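Local coordinates for protein ElaA (Pseudomonas aeruginosa, PDB 1XEB) that probably transfers an acetyl group from acetyl-CoA to an amine substrate, as in other GNAT-type N-acetyltransferases, at residues P112-G126 with V136-A150. Residues are numbered along the deposited sequence; the frame is centred on the assembly and turned at random.
Sequences PVYLSAQAHLQAYYG and VYLEDDIPHIGMRRA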
ATOM      1  N   PRO A 112     -14.648  -0.067  -6.408  1.00 27.91           N
ATOM      2  CA  PRO A 112     -13.821   1.136  -6.346  1.00 26.85           C
ATOM      3  C   PRO A 112     -12.686   1.000  -5.341  1.00 26.09           C
ATOM      4  O   PRO A 112     -12.821   0.311  -4.337  1.00 24.79           O
ATOM      5  CB  PRO A 112     -14.822   2.232  -5.975  1.00 27.02           C
ATOM      6  CG  PRO A 112     -15.883   1.502  -5.277  1.00 28.21           C
ATOM      7  CD  PRO A 112     -16.043   0.250  -6.081  1.00 27.78           C
ATOM      8  N   VAL A 113     -11.571   1.669  -5.634  1.00 25.08           N
ATOM      9  CA  VAL A 113     -10.381   1.633  -4.795  1.00 22.20           C
ATOM     10  C   VAL A 113     -10.212   2.907  -3.960  1.00 21.74           C
ATOM     11  O   VAL A 113     -10.384   4.028  -4.462  1.00 19.83           O
ATOM     12  CB  VAL A 113      -9.108   1.422  -5.669  1.00 20.04           C
ATOM     13  CG1 VAL A 113      -7.878   1.348  -4.779  1.00 19.82           C
ATOM     14  CG2 VAL A 113      -9.235   0.127  -6.475  1.00 17.32           C
ATOM     15  N   TYR A 114      -9.862   2.731  -2.687  1.00 20.54           N
ATOM     16  CA  TYR A 114      -9.687   3.869  -1.796  1.00 20.63           C
ATOM     17  C   TYR A 114      -8.313   3.896  -1.137  1.00 21.41           C
ATOM     18  O   TYR A 114      -7.752   2.861  -0.790  1.00 20.74           O
ATOM     19  CB  TYR A 114     -10.799   3.883  -0.725  1.00 18.71           C
ATOM     20  CG  TYR A 114     -10.654   4.973   0.318  1.00 15.98           C
ATOM     21  CD1 TYR A 114      -9.761   4.839   1.384  1.00 18.03           C
ATOM     22  CD2 TYR A 114     -11.355   6.162   0.204  1.00 15.67           C
ATOM     23  CE1 TYR A 114      -9.570   5.871   2.306  1.00 17.04           C
ATOM     24  CE2 TYR A 114     -11.173   7.198   1.112  1.00 14.41           C
ATOM     25  CZ  TYR A 114     -10.278   7.053   2.161  1.00 18.58           C
ATOM     26  OH  TYR A 114     -10.070   8.101   3.052  1.00 19.26           O
ATOM     27  N   LEU A 115      -7.771   5.099  -0.981  1.00 22.70           N
ATOM     28  CA  LEU A 115      -6.482   5.255  -0.328  1.00 23.87           C
ATOM     29  C   LEU A 115      -6.457   6.576   0.398  1.00 23.83           C
ATOM     30  O   LEU A 115      -7.215   7.499   0.075  1.00 23.51           O
ATOM     31  CB  LEU A 115      -5.319   5.169  -1.339  1.00 23.94           C
ATOM     32  CG  LEU A 115      -5.182   6.182  -2.493  1.00 23.65           C
ATOM     33  CD1 LEU A 115      -4.775   7.543  -1.986  1.00 22.51           C
ATOM     34  CD2 LEU A 115      -4.115   5.685  -3.452  1.00 25.16           C
ATOM     35  N   SER A 116      -5.591   6.631   1.403  1.00 24.33           N
ATOM     36  CA  SER A 116      -5.387   7.806   2.225  1.00 24.89           C
ATOM     37  C   SER A 116      -4.068   8.363   1.728  1.00 26.51           C
ATOM     38  O   SER A 116      -3.000   7.817   2.022  1.00 27.86           O
ATOM     39  CB  SER A 116      -5.273   7.396   3.686  1.00 24.91           C
ATOM     40  OG  SER A 116      -4.855   8.481   4.480  1.00 26.67           O
ATOM     41  N   ALA A 117      -4.158   9.444   0.962  1.00 27.19           N
ATOM     42  CA  ALA A 117      -2.991  10.085   0.357  1.00 27.68           C
ATOM     43  C   ALA A 117      -2.488  11.292   1.122  1.00 27.64           C
ATOM     44  O   ALA A 117      -3.266  12.013   1.737  1.00 25.96           O
ATOM     45  CB  ALA A 117      -3.328  10.502  -1.069  1.00 25.89           C
ATOM     46  N   GLN A 118      -1.182  11.523   1.076  1.00 29.57           N
ATOM     47  CA  GLN A 118      -0.650  12.694   1.739  1.00 32.87           C
ATOM     48  C   GLN A 118      -1.237  13.917   1.020  1.00 33.76           C
ATOM     49  O   GLN A 118      -1.257  13.993  -0.207  1.00 32.25           O
ATOM     50  CB  GLN A 118       0.876  12.712   1.682  1.00 33.92           C
ATOM     51  CG  GLN A 118       1.527  11.492   2.299  1.00 36.04           C
ATOM     52  CD  GLN A 118       2.911  11.788   2.871  1.00 38.55           C
ATOM     53  OE1 GLN A 118       3.645  12.642   2.351  1.00 38.27           O
ATOM     54  NE2 GLN A 118       3.278  11.071   3.942  1.00 37.08           N
ATOM     55  N   ALA A 119      -1.740  14.857   1.802  1.00 36.77           N
ATOM     56  CA  ALA A 119      -2.350  16.067   1.280  1.00 39.29           C
ATOM     57  C   ALA A 119      -1.709  16.604   0.007  1.00 41.99           C
ATOM     58  O   ALA A 119      -2.419  16.913  -0.952  1.00 42.54           O
ATOM     59  CB  ALA A 119      -2.343  17.138   2.353  1.00 39.21           C
ATOM     60  N   HIS A 120      -0.380  16.702  -0.017  1.00 43.78           N
ATOM     61  CA  HIS A 120       0.301  17.251  -1.186  1.00 45.90           C
ATOM     62  C   HIS A 120       0.323  16.406  -2.467  1.00 46.88           C
ATOM     63  O   HIS A 120      -0.049  16.907  -3.533  1.00 49.70           O
ATOM     64  CB  HIS A 120       1.736  17.700  -0.828  1.00 46.92           C
ATOM     65  CG  HIS A 120       2.677  16.577  -0.514  1.00 47.77           C
ATOM     66  ND1 HIS A 120       2.928  16.154   0.773  1.00 48.27           N
ATOM     67  CD2 HIS A 120       3.429  15.791  -1.322  1.00 46.85           C
ATOM     68  CE1 HIS A 120       3.793  15.155   0.746  1.00 47.49           C
ATOM     69  NE2 HIS A 120       4.111  14.915  -0.514  1.00 47.42           N
ATOM     70  N   LEU A 121       0.747  15.149  -2.404  1.00 45.77           N
ATOM     71  CA  LEU A 121       0.768  14.358  -3.631  1.00 45.25           C
ATOM     72  C   LEU A 121      -0.638  13.978  -4.065  1.00 43.23           C
ATOM     73  O   LEU A 121      -0.898  12.854  -4.490  1.00 42.92           O
ATOM     74  CB  LEU A 121       1.653  13.108  -3.475  1.00 47.82           C
ATOM     75  CG  LEU A 121       1.917  12.502  -2.096  1.00 49.17           C
ATOM     76  CD1 LEU A 121       0.598  12.145  -1.458  1.00 51.51           C
ATOM     77  CD2 LEU A 121       2.810  11.262  -2.222  1.00 48.88           C
ATOM     78  N   GLN A 122      -1.538  14.952  -3.973  1.00 41.00           N
ATOM     79  CA  GLN A 122      -2.941  14.765  -4.329  1.00 39.70           C
ATOM     80  C   GLN A 122      -3.141  14.727  -5.853  1.00 39.23           C
ATOM     81  O   GLN A 122      -4.031  14.031  -6.347  1.00 38.80           O
ATOM     82  CB  GLN A 122      -3.778  15.881  -3.682  1.00 37.70           C
ATOM     83  CG  GLN A 122      -5.281  15.749  -3.834  1.00 37.29           C
ATOM     84  CD  GLN A 122      -6.055  16.847  -3.094  1.00 37.53           C
ATOM     85  OE1 GLN A 122      -7.236  17.094  -3.373  1.00 37.81           O
ATOM     86  NE2 GLN A 122      -5.394  17.498  -2.143  1.00 34.32           N
ATOM     87  N   ALA A 123      -2.303  15.452  -6.597  1.00 37.61           N
ATOM     88  CA  ALA A 123      -2.404  15.464  -8.056  1.00 36.95           C
ATOM     89  C   ALA A 123      -1.872  14.151  -8.620  1.00 36.18           C
ATOM     90  O   ALA A 123      -2.417  13.595  -9.575  1.00 37.86           O
ATOM     91  CB  ALA A 123      -1.615  16.627  -8.634  1.00 36.46           C
ATOM     92  N   TYR A 124      -0.797  13.665  -8.017  1.00 33.18           N
ATOM     93  CA  TYR A 124      -0.165  12.423  -8.429  1.00 33.77           C
ATOM     94  C   TYR A 124      -1.167  11.282  -8.585  1.00 33.84           C
ATOM     95  O   TYR A 124      -1.100  10.512  -9.534  1.00 33.04           O
ATOM     96  CB  TYR A 124       0.907  12.046  -7.405  1.00 34.41           C
ATOM     97  CG  TYR A 124       1.597  10.739  -7.675  1.00 35.11           C
ATOM     98  CD1 TYR A 124       1.043   9.528  -7.248  1.00 35.72           C
ATOM     99  CD2 TYR A 124       2.815  10.709  -8.342  1.00 34.71           C
ATOM    100  CE1 TYR A 124       1.701   8.313  -7.481  1.00 33.24           C
ATOM    101  CE2 TYR A 124       3.473   9.507  -8.581  1.00 35.47           C
ATOM    102  CZ  TYR A 124       2.912   8.318  -8.146  1.00 34.28           C
ATOM    103  OH  TYR A 124       3.592   7.148  -8.371  1.00 35.98           O
ATOM    104  N   TYR A 125      -2.093  11.178  -7.640  1.00 34.87           N
ATOM    105  CA  TYR A 125      -3.104  10.127  -7.672  1.00 33.01           C
ATOM    106  C   TYR A 125      -4.251  10.502  -8.592  1.00 32.49           C
ATOM    107  O   TYR A 125      -4.858   9.642  -9.219  1.00 34.34           O
ATOM    108  CB  TYR A 125      -3.635   9.867  -6.259  1.00 31.82           C
ATOM    109  CG  TYR A 125      -2.595   9.294  -5.338  1.00 31.11           C
ATOM    110  CD1 TYR A 125      -2.202   7.963  -5.439  1.00 30.26           C
ATOM    111  CD2 TYR A 125      -1.964  10.094  -4.395  1.00 30.18           C
ATOM    112  CE1 TYR A 125      -1.205   7.450  -4.626  1.00 31.12           C
ATOM    113  CE2 TYR A 125      -0.966   9.594  -3.585  1.00 30.08           C
ATOM    114  CZ  TYR A 125      -0.587   8.273  -3.704  1.00 30.86           C
ATOM    115  OH  TYR A 125       0.438   7.789  -2.910  1.00 32.88           O
ATOM    116  N   GLY A 126      -4.551  11.792  -8.664  1.00 31.47           N
ATOM    117  CA  GLY A 126      -5.629  12.230  -9.522  1.00 30.90           C
ATOM    118  C   GLY A 126      -5.383  11.756 -10.937  1.00 33.03           C
ATOM    119  O   GLY A 126      -6.324  11.559 -11.704  1.00 32.33           O
ATOM    120  N   VAL A 136      -9.219  17.520   4.500  1.00 36.80           N
ATOM    121  CA  VAL A 136      -7.890  17.098   4.936  1.00 37.09           C
ATOM    122  C   VAL A 136      -7.887  16.813   6.437  1.00 35.88           C
ATOM    123  O   VAL A 136      -8.555  17.496   7.209  1.00 37.23           O
ATOM    124  CB  VAL A 136      -6.775  18.140   4.551  1.00 39.22           C
ATOM    125  CG1 VAL A 136      -7.280  19.568   4.721  1.00 40.71           C
ATOM    126  CG2 VAL A 136      -5.537  17.923   5.415  1.00 39.14           C
ATOM    127  N   TYR A 137      -7.168  15.766   6.830  1.00 34.22           N
ATOM    128  CA  TYR A 137      -7.061  15.363   8.228  1.00 33.66           C
ATOM    129  C   TYR A 137      -5.608  15.049   8.555  1.00 34.23           C
ATOM    130  O   TYR A 137      -4.779  14.942   7.659  1.00 33.99           O
ATOM    131  CB  TYR A 137      -7.946  14.142   8.499  1.00 31.67           C
ATOM    132  CG  TYR A 137      -7.721  12.967   7.566  1.00 29.96           C
ATOM    133  CD1 TYR A 137      -6.717  12.024   7.814  1.00 29.14           C
ATOM    134  CD2 TYR A 137      -8.526  12.788   6.437  1.00 28.36           C
ATOM    135  CE1 TYR A 137      -6.531  10.928   6.955  1.00 26.65           C
ATOM    136  CE2 TYR A 137      -8.346  11.707   5.581  1.00 25.01           C
ATOM    137  CZ  TYR A 137      -7.351  10.785   5.846  1.00 25.96           C
ATOM    138  OH  TYR A 137      -7.180   9.725   4.994  1.00 28.62           O
ATOM    139  N   LEU A 138      -5.293  14.900   9.834  1.00 36.39           N
ATOM    140  CA  LEU A 138      -3.913  14.629  10.217  1.00 39.74           C
ATOM    141  C   LEU A 138      -3.555  13.181  10.513  1.00 40.61           C
ATOM    142  O   LEU A 138      -4.350  12.412  11.043  1.00 39.02           O
ATOM    143  CB  LEU A 138      -3.511  15.487  11.427  1.00 39.31           C
ATOM    144  CG  LEU A 138      -3.430  17.006  11.247  1.00 40.89           C
ATOM    145  CD1 LEU A 138      -2.496  17.326  10.084  1.00 40.49           C
ATOM    146  CD2 LEU A 138      -4.817  17.583  10.990  1.00 42.35           C
ATOM    147  N   GLU A 139      -2.325  12.840  10.150  1.00 43.05           N
ATOM    148  CA  GLU A 139      -1.728  11.527  10.372  1.00 45.07           C
ATOM    149  C   GLU A 139      -0.291  11.890  10.777  1.00 45.94           C
ATOM    150  O   GLU A 139       0.451  12.453   9.976  1.00 46.43           O
ATOM    151  CB  GLU A 139      -1.741  10.690   9.078  1.00 45.45           C
ATOM    152  CG  GLU A 139      -2.906   9.690   8.961  1.00 46.88           C
ATOM    153  CD  GLU A 139      -2.839   8.817   7.700  1.00 48.22           C
ATOM    154  OE1 GLU A 139      -1.733   8.368   7.318  1.00 47.43           O
ATOM    155  OE2 GLU A 139      -3.904   8.562   7.093  1.00 50.15           O
ATOM    156  N   ASP A 140       0.089  11.592  12.019  1.00 47.74           N
ATOM    157  CA  ASP A 140       1.422  11.936  12.526  1.00 48.25           C
ATOM    158  C   ASP A 140       1.669  13.398  12.183  1.00 49.07           C
ATOM    159  O   ASP A 140       2.756  13.779  11.753  1.00 50.69           O
ATOM    160  CB  ASP A 140       2.514  11.068  11.882  1.00 48.02           C
ATOM    161  CG  ASP A 140       3.934  11.469  12.328  1.00 47.98           C
ATOM    162  OD1 ASP A 140       4.872  11.339  11.510  1.00 44.59           O
ATOM    163  OD2 ASP A 140       4.118  11.905  13.488  1.00 47.78           O
ATOM    164  N   ASP A 141       0.640  14.213  12.361  1.00 48.92           N
ATOM    165  CA  ASP A 141       0.737  15.636  12.073  1.00 49.66           C
ATOM    166  C   ASP A 141       1.049  15.943  10.605  1.00 48.63           C
ATOM    167  O   ASP A 141       1.462  17.060  10.275  1.00 49.90           O
ATOM    168  CB  ASP A 141       1.790  16.300  12.973  1.00 52.45           C
ATOM    169  CG  ASP A 141       1.290  17.600  13.596  1.00 55.39           C
ATOM    170  OD1 ASP A 141       0.374  17.526  14.452  1.00 55.72           O
ATOM    171  OD2 ASP A 141       1.800  18.689  13.226  1.00 55.93           O
ATOM    172  N   ILE A 142       0.857  14.960   9.728  1.00 44.99           N
ATOM    173  CA  ILE A 142       1.084  15.158   8.301  1.00 41.45           C
ATOM    174  C   ILE A 142      -0.280  15.209   7.631  1.00 39.06           C
ATOM    175  O   ILE A 142      -1.091  14.299   7.786  1.00 36.90           O
ATOM    176  CB  ILE A 142       1.848  13.994   7.662  1.00 42.29           C
ATOM    177  CG1 ILE A 142       3.258  13.876   8.249  1.00 44.07           C
ATOM    178  CG2 ILE A 142       1.910  14.213   6.155  1.00 41.79           C
ATOM    179  CD1 ILE A 142       4.269  14.847   7.641  1.00 46.53           C
ATOM    180  N   PRO A 143      -0.555  16.274   6.872  1.00 38.07           N
ATOM    181  CA  PRO A 143      -1.868  16.336   6.221  1.00 36.35           C
ATOM    182  C   PRO A 143      -2.101  15.276   5.148  1.00 35.68           C
ATOM    183  O   PRO A 143      -1.279  15.079   4.256  1.00 34.24           O
ATOM    184  CB  PRO A 143      -1.931  17.767   5.686  1.00 36.86           C
ATOM    185  CG  PRO A 143      -0.492  18.177   5.576  1.00 38.55           C
ATOM    186  CD  PRO A 143       0.146  17.565   6.785  1.00 36.96           C
ATOM    187  N   HIS A 144      -3.238  14.594   5.267  1.00 34.12           N
ATOM    188  CA  HIS A 144      -3.652  13.535   4.358  1.00 32.37           C
ATOM    189  C   HIS A 144      -5.052  13.843   3.869  1.00 30.83           C
ATOM    190  O   HIS A 144      -5.732  14.704   4.409  1.00 31.19           O
ATOM    191  CB  HIS A 144      -3.684  12.184   5.070  1.00 32.12           C
ATOM    192  CG  HIS A 144      -2.347  11.529   5.190  1.00 34.52           C
ATOM    193  ND1 HIS A 144      -1.301  12.096   5.882  1.00 34.72           N
ATOM    194  CD2 HIS A 144      -1.892  10.340   4.722  1.00 35.11           C
ATOM    195  CE1 HIS A 144      -0.260  11.283   5.840  1.00 36.24           C
ATOM    196  NE2 HIS A 144      -0.593  10.209   5.143  1.00 34.63           N
ATOM    197  N   ILE A 145      -5.488  13.110   2.860  1.00 28.29           N
ATOM    198  CA  ILE A 145      -6.798  13.322   2.294  1.00 26.04           C
ATOM    199  C   ILE A 145      -7.215  12.011   1.646  1.00 24.88           C
ATOM    200  O   ILE A 145      -6.450  11.398   0.925  1.00 23.88           O
ATOM    201  CB  ILE A 145      -6.734  14.484   1.257  1.00 29.31           C
ATOM    202  CG1 ILE A 145      -8.112  14.780   0.689  1.00 27.66           C
ATOM    203  CG2 ILE A 145      -5.766  14.138   0.134  1.00 29.35           C
ATOM    204  CD1 ILE A 145      -8.137  16.086  -0.099  1.00 32.52           C
ATOM    205  N   GLY A 146      -8.427  11.565   1.935  1.00 24.10           N
ATOM    206  CA  GLY A 146      -8.885  10.323   1.360  1.00 23.67           C
ATOM    207  C   GLY A 146      -9.353  10.518  -0.062  1.00 23.92           C
ATOM    208  O   GLY A 146     -10.096  11.449  -0.362  1.00 24.18           O
HETATM  209  N   MSE A 147      -8.932   9.611  -0.935  1.00 26.04           N
HETATM  210  CA  MSE A 147      -9.286   9.672  -2.339  1.00 27.47           C
HETATM  211  C   MSE A 147      -9.763   8.315  -2.806  1.00 27.30           C
HETATM  212  O   MSE A 147      -9.265   7.284  -2.342  1.00 27.82           O
HETATM  213  CB  MSE A 147      -8.060  10.088  -3.162  1.00 29.50           C
HETATM  214  CG  MSE A 147      -7.362  11.335  -2.638  1.00 34.51           C
HETATM  215 SE   MSE A 147      -5.847  11.911  -3.721  1.00 41.25          SE
HETATM  216  CE  MSE A 147      -6.864  12.705  -5.171  1.00 37.78           C
ATOM    217  N   ARG A 148     -10.737   8.304  -3.713  1.00 28.17           N
ATOM    218  CA  ARG A 148     -11.222   7.043  -4.250  1.00 30.22           C
ATOM    219  C   ARG A 148     -11.244   7.104  -5.765  1.00 30.86           C
ATOM    220  O   ARG A 148     -11.435   8.163  -6.356  1.00 30.52           O
ATOM    221  CB  ARG A 148     -12.617   6.692  -3.719  1.00 32.16           C
ATOM    222  CG  ARG A 148     -13.717   7.588  -4.212  1.00 36.14           C
ATOM    223  CD  ARG A 148     -14.726   6.811  -5.023  1.00 38.17           C
ATOM    224  NE  ARG A 148     -15.340   5.738  -4.257  1.00 38.73           N
ATOM    225  CZ  ARG A 148     -16.388   5.032  -4.675  1.00 40.68           C
ATOM    226  NH1 ARG A 148     -16.884   4.057  -3.916  1.00 40.05           N
ATOM    227  NH2 ARG A 148     -16.949   5.311  -5.846  1.00 40.15           N
ATOM    228  N   ARG A 149     -11.045   5.947  -6.379  1.00 32.15           N
ATOM    229  CA  ARG A 149     -11.002   5.829  -7.814  1.00 34.34           C
ATOM    230  C   ARG A 149     -12.165   5.022  -8.364  1.00 36.94           C
ATOM    231  O   ARG A 149     -12.394   3.896  -7.939  1.00 37.08           O
ATOM    232  CB  ARG A 149      -9.678   5.175  -8.217  1.00 33.16           C
ATOM    233  CG  ARG A 149      -9.547   4.849  -9.688  1.00 31.62           C
ATOM    234  CD  ARG A 149      -8.211   4.175  -9.942  1.00 33.94           C
ATOM    235  NE  ARG A 149      -7.849   4.193 -11.353  1.00 33.77           N
ATOM    236  CZ  ARG A 149      -8.167   3.245 -12.220  1.00 34.55           C
ATOM    237  NH1 ARG A 149      -7.792   3.367 -13.483  1.00 34.66           N
ATOM    238  NH2 ARG A 149      -8.837   2.171 -11.820  1.00 35.17           N
ATOM    239  N   ALA A 150     -12.882   5.624  -9.315  1.00 41.34           N
ATOM    240  CA  ALA A 150     -14.019   5.016 -10.014  1.00 44.31           C
ATOM    241  C   ALA A 150     -14.961   4.203  -9.137  1.00 47.28           C
ATOM    242  O   ALA A 150     -15.032   2.967  -9.360  1.00 47.30           O
ATOM    243  CB  ALA A 150     -13.515   4.150 -11.166  1.00 45.68           C
ATOM    244  OXT ALA A 150     -15.616   4.816  -8.254  1.00 49.68           O
TER
HETATM  245  O   HOH W   1       1.796   8.746   5.035  1.00 34.63           O
HETATM  246  O   HOH W   2       0.956  16.617   2.643  1.00 37.71           O
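The selenomethionine side chain of Met-147 reaches from strand 142-149 to the helix 122-126, its SE 3.9 Å from Ala-117 CB and its CE 3.7 Å from Gln-122 CG. The bend at chi3 (76°) turns CE toward the helix, while SE stands beside Tyr-125 in an oblique Met-aromatic contact; Leu-115 CD1 lies over one face of that ring. Next to it, Ile-145 CD1 abuts the amide of Gln-122, whose NE2 bonds back to Ala-119 O.

On the sheet face of Ser-116, a polar chain forms: Tyr-137 OH donates to Ser-116 OG over 2.7 Å, and that hydroxyl donates on to Glu-139 OE2, on the syn side of the carboxylate but tilted 28° out of its plane. Serine OG is thus gripped twice. Gln-118 CA makes a CH-pi contact over one face of the His-144 ring, 4.0 Å from its centroid, and Glu-139 OE1 lies toward the rim of the opposite face; ND1 holds the ring's rotation by bonding Ile-142 O, and a water joins NE2 to Gln-118 NE2.

At the far end Pro-112 CB lies 3.4 Å above the plane of the Arg-148 guanidinium, and NH2 forms a salt bridge with OXT of Ala-150. Reciprocal N-H...O bonds make Leu-115 and Met-147 a hydrogen-bonded antiparallel pair. Strand 113-118 runs parallel to strand 76-83 on its other edge, and Val-113 packs on helix 92-108. Strand 113-118, helix 122-126 and the last strand, 142-149, inserted between 113-118 and 130-132, belong to the C-terminal half of the GNAT fold.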